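PDB 1VKB: hypothetical protein from Mus musculus, which is probably a gamma-glutamylamine cyclotransferase, a member of the AIG2-like family that would release 5-oxoproline from gamma-glutamyl amines. Local coordinates for residues N61-L65 with S98-R102; I56-I62 with L153-R158. One frame throughout, in Å; residues are numbered along the deposited sequence. Where two conformers were deposited one is given.

Contact 1 of 2, residues N61-L65 with S98-R102; sequences NIPWL and SMYQR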
loop_
_atom_site.group_PDB
_atom_site.type_symbol
_atom_site.label_atom_id
_atom_site.label_comp_id
_atom_site.label_asym_id
_atom_site.label_seq_id
_atom_site.Cartn_x
_atom_site.Cartn_y
_atom_site.Cartn_z
ATOM N N ASN A 61 -14.236 -1.089 -3.160
ATOM C CA ASN A 61 -13.464 0.113 -3.471
ATOM C C ASN A 61 -12.078 0.084 -2.799
ATOM O O ASN A 61 -11.604 1.053 -2.188
ATOM C CB ASN A 61 -14.243 1.372 -3.076
ATOM C CG ASN A 61 -15.581 1.478 -3.793
ATOM O OD1 ASN A 61 -15.750 0.962 -4.904
ATOM N ND2 ASN A 61 -16.556 2.145 -3.158
ATOM N N ILE A 62 -11.399 -1.024 -2.989
ATOM C CA ILE A 62 -10.040 -1.235 -2.464
ATOM C C ILE A 62 -9.016 -0.597 -3.403
ATOM O O ILE A 62 -9.169 -0.648 -4.630
ATOM C CB ILE A 62 -9.804 -2.738 -2.326
ATOM C CG1 ILE A 62 -10.544 -3.207 -1.061
ATOM C CG2 ILE A 62 -8.360 -3.049 -2.143
ATOM C CD1 ILE A 62 -10.670 -4.729 -0.988
ATOM N N PRO A 63 -7.990 0.022 -2.853
ATOM C CA PRO A 63 -6.890 0.451 -3.678
ATOM C C PRO A 63 -5.914 -0.678 -3.993
ATOM O O PRO A 63 -5.490 -1.440 -3.101
ATOM C CB PRO A 63 -6.208 1.506 -2.823
ATOM C CG PRO A 63 -6.382 1.008 -1.398
ATOM C CD PRO A 63 -7.792 0.407 -1.443
ATOM N N TRP A 64 -5.523 -0.747 -5.255
ATOM C CA TRP A 64 -4.611 -1.778 -5.735
ATOM C C TRP A 64 -3.519 -1.173 -6.557
ATOM O O TRP A 64 -3.795 -0.518 -7.570
ATOM C CB TRP A 64 -5.346 -2.793 -6.617
ATOM C CG TRP A 64 -6.679 -3.306 -6.103
ATOM C CD1 TRP A 64 -7.886 -2.723 -6.241
ATOM C CD2 TRP A 64 -6.923 -4.588 -5.466
ATOM N NE1 TRP A 64 -8.877 -3.532 -5.708
ATOM C CE2 TRP A 64 -8.303 -4.677 -5.225
ATOM C CE3 TRP A 64 -6.111 -5.640 -5.057
ATOM C CZ2 TRP A 64 -8.883 -5.783 -4.588
ATOM C CZ3 TRP A 64 -6.693 -6.734 -4.429
ATOM C CH2 TRP A 64 -8.060 -6.790 -4.211
ATOM N N LEU A 65 -2.272 -1.442 -6.168
ATOM C CA LEU A 65 -1.118 -1.065 -6.958
ATOM C C LEU A 65 -0.796 -2.239 -7.897
ATOM O O LEU A 65 -0.334 -3.324 -7.458
ATOM C CB LEU A 65 0.074 -0.719 -6.055
ATOM C CG LEU A 65 1.218 0.031 -6.733
ATOM C CD1 LEU A 65 0.734 1.417 -7.179
ATOM C CD2 LEU A 65 2.369 0.184 -5.760
ATOM N N SER A 98 -2.610 -14.581 -2.785
ATOM C CA SER A 98 -3.675 -14.598 -3.774
ATOM C C SER A 98 -4.166 -13.215 -4.176
ATOM O O SER A 98 -4.319 -12.967 -5.336
ATOM C CB SER A 98 -4.828 -15.527 -3.414
ATOM O OG SER A 98 -5.420 -15.177 -2.206
ATOM N N MET A 99 -4.409 -12.349 -3.205
ATOM C CA MET A 99 -5.064 -11.060 -3.449
ATOM C C MET A 99 -3.995 -10.008 -3.783
ATOM O O MET A 99 -4.149 -9.223 -4.745
ATOM C CB MET A 99 -5.818 -10.676 -2.144
ATOM C CG MET A 99 -6.473 -9.281 -1.989
ATOM S SD MET A 99 -7.192 -8.881 -0.324
ATOM C CE MET A 99 -8.292 -7.516 -0.684
ATOM N N TYR A 100 -2.938 -9.998 -2.963
ATOM C CA TYR A 100 -1.752 -9.219 -3.199
ATOM C C TYR A 100 -0.545 -10.128 -3.103
ATOM O O TYR A 100 -0.645 -11.245 -2.618
ATOM C CB TYR A 100 -1.619 -8.131 -2.132
ATOM C CG TYR A 100 -2.630 -6.994 -2.169
ATOM C CD1 TYR A 100 -3.797 -7.078 -1.460
ATOM C CD2 TYR A 100 -2.375 -5.836 -2.850
ATOM C CE1 TYR A 100 -4.694 -6.050 -1.432
ATOM C CE2 TYR A 100 -3.281 -4.803 -2.842
ATOM C CZ TYR A 100 -4.447 -4.920 -2.123
ATOM O OH TYR A 100 -5.403 -3.917 -2.023
ATOM N N GLN A 101 0.567 -9.658 -3.655
ATOM C CA GLN A 101 1.843 -10.320 -3.500
ATOM C C GLN A 101 2.786 -9.242 -2.958
ATOM O O GLN A 101 2.813 -8.103 -3.449
ATOM C CB GLN A 101 2.315 -10.869 -4.834
ATOM C CG GLN A 101 1.389 -11.846 -5.504
ATOM C CD GLN A 101 0.241 -11.198 -6.226
ATOM O OE1 GLN A 101 0.416 -10.220 -6.965
ATOM N NE2 GLN A 101 -0.961 -11.732 -6.003
ATOM N N ARG A 102 3.553 -9.591 -1.927
ATOM C CA ARG A 102 4.469 -8.642 -1.374
ATOM C C ARG A 102 5.704 -8.558 -2.254
ATOM O O ARG A 102 6.367 -9.588 -2.519
ATOM C CB ARG A 102 4.861 -9.079 0.032
ATOM C CG ARG A 102 5.880 -8.122 0.699
ATOM C CD ARG A 102 5.849 -8.111 2.224
ATOM N NE ARG A 102 5.796 -9.421 2.899
ATOM C CZ ARG A 102 6.870 -10.218 3.133
ATOM N NH1 ARG A 102 8.066 -9.961 2.638
ATOM N NH2 ARG A 102 6.720 -11.335 3.788
#
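Y100 sets its ring above the rim of the six-membered ring of W64 and, at its far end, donates from its hydroxyl to the backbone O of P63. The hydrogen bond from Y100 OH to P63 O is 2.7 Å long; it comes in tilted from the carbonyl plane, while P63 O itself lies at the edge of the tyrosine ring, in its plane. The two rings are nearly parallel, 20° apart, but slid so far that they barely overlap: W64 CE3, at the rim of the indole, sits 3.4 Å from Y100 CZ. W64 takes this place because its CG stands anti to its carbonyl carbon (chi1 -46°), and its polar end is used by A57, whose O accepts from NE1. I62 CG2 rests over a face of the indole and also touches Y100 OH, 3.1 Å away. In the conformer of M99 given here, one of two modelled, the chain runs out fully extended, CG anti to the backbone N (chi1 172°), and crosses the indole at its edge, with M99 CG 3.5 Å from W64 CZ3; its CE then meets I62 CD1 tip to tip. These methionine contacts are less certain than the rest. The tyrosine hydroxyl is thus buried yet satisfied, and its bond probably helps hold the ring at the rim of the indole. This aromatic and aliphatic cluster joins strand 62-66 to the loop leading into strand 101-109, within the mixed sheet of the gamma-glutamyl cyclotransferase-like fold.

Contact 2 of 2, residues I56-I62 with L153-R158; sequences IAGEHNI and LRYNPR. With FMT (formic acid), chain B.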
loop_
_atom_site.group_PDB
_atom_site.type_symbol
_atom_site.label_atom_id
_atom_site.label_comp_id
_atom_site.label_asym_id
_atom_site.label_seq_id
_atom_site.Cartn_x
_atom_site.Cartn_y
_atom_site.Cartn_z
ATOM N N ILE A 56 -8.706 2.105 -7.841
ATOM C CA ILE A 56 -9.686 1.856 -6.800
ATOM C C ILE A 56 -10.749 0.998 -7.434
ATOM O O ILE A 56 -11.474 1.436 -8.356
ATOM C CB ILE A 56 -10.256 3.181 -6.278
ATOM C CG1 ILE A 56 -9.163 4.036 -5.626
ATOM C CG2 ILE A 56 -11.307 2.888 -5.241
ATOM C CD1 ILE A 56 -9.617 5.444 -5.297
ATOM N N ALA A 57 -10.827 -0.245 -6.987
ATOM C CA ALA A 57 -11.524 -1.240 -7.783
ATOM C C ALA A 57 -12.205 -2.314 -6.961
ATOM O O ALA A 57 -11.821 -2.616 -5.825
ATOM C CB ALA A 57 -10.548 -1.871 -8.774
ATOM N N GLY A 58 -13.197 -2.931 -7.571
ATOM C CA GLY A 58 -13.936 -4.001 -6.932
ATOM C C GLY A 58 -15.053 -3.476 -6.048
ATOM O O GLY A 58 -15.193 -2.278 -5.833
ATOM N N GLU A 59 -15.854 -4.407 -5.522
ATOM C CA GLU A 59 -17.026 -4.032 -4.777
ATOM C C GLU A 59 -16.735 -3.312 -3.479
ATOM O O GLU A 59 -17.600 -2.591 -2.948
ATOM C CB GLU A 59 -17.885 -5.275 -4.486
ATOM C CG GLU A 59 -18.357 -5.943 -5.766
ATOM C CD GLU A 59 -19.841 -5.816 -6.025
ATOM O OE1 GLU A 59 -20.479 -4.830 -5.582
ATOM O OE2 GLU A 59 -20.368 -6.730 -6.690
ATOM N N HIS A 60 -15.535 -3.466 -2.947
ATOM C CA HIS A 60 -15.143 -2.796 -1.708
ATOM C C HIS A 60 -14.403 -1.489 -1.913
ATOM O O HIS A 60 -14.017 -0.845 -0.934
ATOM C CB HIS A 60 -14.264 -3.731 -0.886
ATOM C CG HIS A 60 -14.961 -4.997 -0.560
ATOM N ND1 HIS A 60 -16.034 -5.021 0.294
ATOM C CD2 HIS A 60 -14.854 -6.242 -1.079
ATOM C CE1 HIS A 60 -16.534 -6.246 0.334
ATOM N NE2 HIS A 60 -15.829 -7.008 -0.489
ATOM N N ASN A 61 -14.236 -1.089 -3.160
ATOM C CA ASN A 61 -13.464 0.113 -3.471
ATOM C C ASN A 61 -12.078 0.084 -2.799
ATOM O O ASN A 61 -11.604 1.053 -2.188
ATOM C CB ASN A 61 -14.243 1.372 -3.076
ATOM C CG ASN A 61 -15.581 1.478 -3.793
ATOM O OD1 ASN A 61 -15.750 0.962 -4.904
ATOM N ND2 ASN A 61 -16.556 2.145 -3.158
ATOM N N ILE A 62 -11.399 -1.024 -2.989
ATOM C CA ILE A 62 -10.040 -1.235 -2.464
ATOM C C ILE A 62 -9.016 -0.597 -3.403
ATOM O O ILE A 62 -9.169 -0.648 -4.630
ATOM C CB ILE A 62 -9.804 -2.738 -2.326
ATOM C CG1 ILE A 62 -10.544 -3.207 -1.061
ATOM C CG2 ILE A 62 -8.360 -3.049 -2.143
ATOM C CD1 ILE A 62 -10.670 -4.729 -0.988
ATOM N N LEU A 153 -15.515 6.956 -4.347
ATOM C CA LEU A 153 -15.489 5.532 -4.030
ATOM C C LEU A 153 -14.835 5.266 -2.665
ATOM O O LEU A 153 -13.636 5.061 -2.546
ATOM C CB LEU A 153 -14.735 4.797 -5.120
ATOM C CG LEU A 153 -15.351 4.959 -6.516
ATOM C CD1 LEU A 153 -14.363 4.426 -7.572
ATOM C CD2 LEU A 153 -16.716 4.271 -6.551
ATOM N N ARG A 154 -15.663 5.307 -1.637
ATOM C CA ARG A 154 -15.233 5.162 -0.280
ATOM C C ARG A 154 -15.069 3.673 0.020
ATOM O O ARG A 154 -15.884 2.814 -0.394
ATOM C CB ARG A 154 -16.296 5.824 0.602
ATOM C CG ARG A 154 -15.987 5.924 2.080
ATOM C CD ARG A 154 -17.248 6.260 2.947
ATOM N NE ARG A 154 -16.873 6.666 4.281
ATOM C CZ ARG A 154 -16.742 5.862 5.336
ATOM N NH1 ARG A 154 -16.987 4.568 5.275
ATOM N NH2 ARG A 154 -16.375 6.396 6.482
ATOM N N TYR A 155 -14.006 3.355 0.732
ATOM C CA TYR A 155 -13.724 1.994 1.108
ATOM C C TYR A 155 -14.860 1.385 1.911
ATOM O O TYR A 155 -15.437 2.042 2.777
ATOM C CB TYR A 155 -12.434 1.938 1.915
ATOM C CG TYR A 155 -12.160 0.587 2.497
ATOM C CD1 TYR A 155 -11.650 -0.449 1.708
ATOM C CD2 TYR A 155 -12.407 0.322 3.851
ATOM C CE1 TYR A 155 -11.349 -1.680 2.261
ATOM C CE2 TYR A 155 -12.120 -0.930 4.408
ATOM C CZ TYR A 155 -11.624 -1.925 3.616
ATOM O OH TYR A 155 -11.343 -3.131 4.164
ATOM N N ASN A 156 -15.199 0.147 1.599
ATOM C CA ASN A 156 -16.120 -0.575 2.455
ATOM C C ASN A 156 -15.522 -1.920 2.831
ATOM O O ASN A 156 -14.751 -2.524 2.064
ATOM C CB ASN A 156 -17.547 -0.589 1.900
ATOM C CG ASN A 156 -17.669 -1.309 0.637
ATOM O OD1 ASN A 156 -17.639 -2.545 0.622
ATOM N ND2 ASN A 156 -17.814 -0.568 -0.459
ATOM N N PRO A 157 -15.796 -2.358 4.058
ATOM C CA PRO A 157 -15.078 -3.484 4.616
ATOM C C PRO A 157 -15.480 -4.805 3.986
ATOM O O PRO A 157 -16.576 -4.963 3.450
ATOM C CB PRO A 157 -15.435 -3.435 6.106
ATOM C CG PRO A 157 -16.710 -2.780 6.168
ATOM C CD PRO A 157 -16.766 -1.805 5.011
ATOM N N ARG A 158 -14.559 -5.757 4.077
ATOM C CA ARG A 158 -14.613 -6.959 3.248
ATOM C C ARG A 158 -15.852 -7.816 3.366
ATOM O O ARG A 158 -16.277 -8.419 2.357
ATOM C CB ARG A 158 -13.384 -7.811 3.515
ATOM C CG ARG A 158 -12.181 -7.266 2.806
ATOM C CD ARG A 158 -10.926 -8.054 3.094
ATOM N NE ARG A 158 -9.715 -7.271 2.864
ATOM C CZ ARG A 158 -8.482 -7.772 2.984
ATOM N NH1 ARG A 158 -8.323 -9.073 3.291
ATOM N NH2 ARG A 158 -7.421 -6.975 2.784
HETATM C C FMT B . -8.581 -3.971 2.429
HETATM O O1 FMT B . -7.669 -4.548 1.801
HETATM O O2 FMT B . -9.694 -4.470 2.743
HETATM O O HOH W 1 -11.705 3.558 -1.356
#
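H60 and N156 hold the two segments together by hydrogen bonds in both directions. The backbone N of N156 donates to H60 O (3.0 Å, 171°), and the side-chain amide of N156 bridges E59 and H60 of the turn: ND2 gives to E59 O in the carbonyl plane, on a lone pair, while OD1 receives H60 ND1 at 3.0 Å, tilted from the imidazole plane. That reach depends on N156 CG standing between its backbone N and carbonyl carbon (chi1 65°). A leucine in place of N156 would probably leave E59 O without this donor and the imidazole freer to turn. Further along, N61 ND2 donates to R154 O at 2.9 Å from above the carbonyl plane, and a water bridges N61 O and L153 O. All this clasps a type I beta turn, G58 to N61, which closes the hairpin of strands 54-57 and 62-66, onto the C-terminal loop. Among nonpolar contacts, R158 CA lies over a face of the H60 ring, a CH-pi contact 3.8 Å from its centroid; I62 CG1 meets the edge of the Y155 ring, and I56 CG2 packs on L153 CB. A formic acid, probably from the crystallisation liquor, is gripped by Y155 OH and R158 NE at O2, and by R158 NH2 at O1 (2.6 Å).

Overall arrangement
Both contacts start from the same hairpin, sharing N61 and I62, and their centres lie about 11 Å apart. Along the chain, strand 54-57 comes first, then the turn and strand 62-66; contact 1 carries on to 98-102, after helix 84-93, whereas contact 2 reaches much further, to the loop at 153-158. Contact 1 is buried, its centre about 8 Å from the centre of the chain; contact 2, its centre about 14 Å from that point, is only partly buried. The indole N-H of W64 already ties contact 1 to A57 of contact 2. One hairpin of the mixed sheet thereby ties the C-terminal loop to the segment entering strand 101-109.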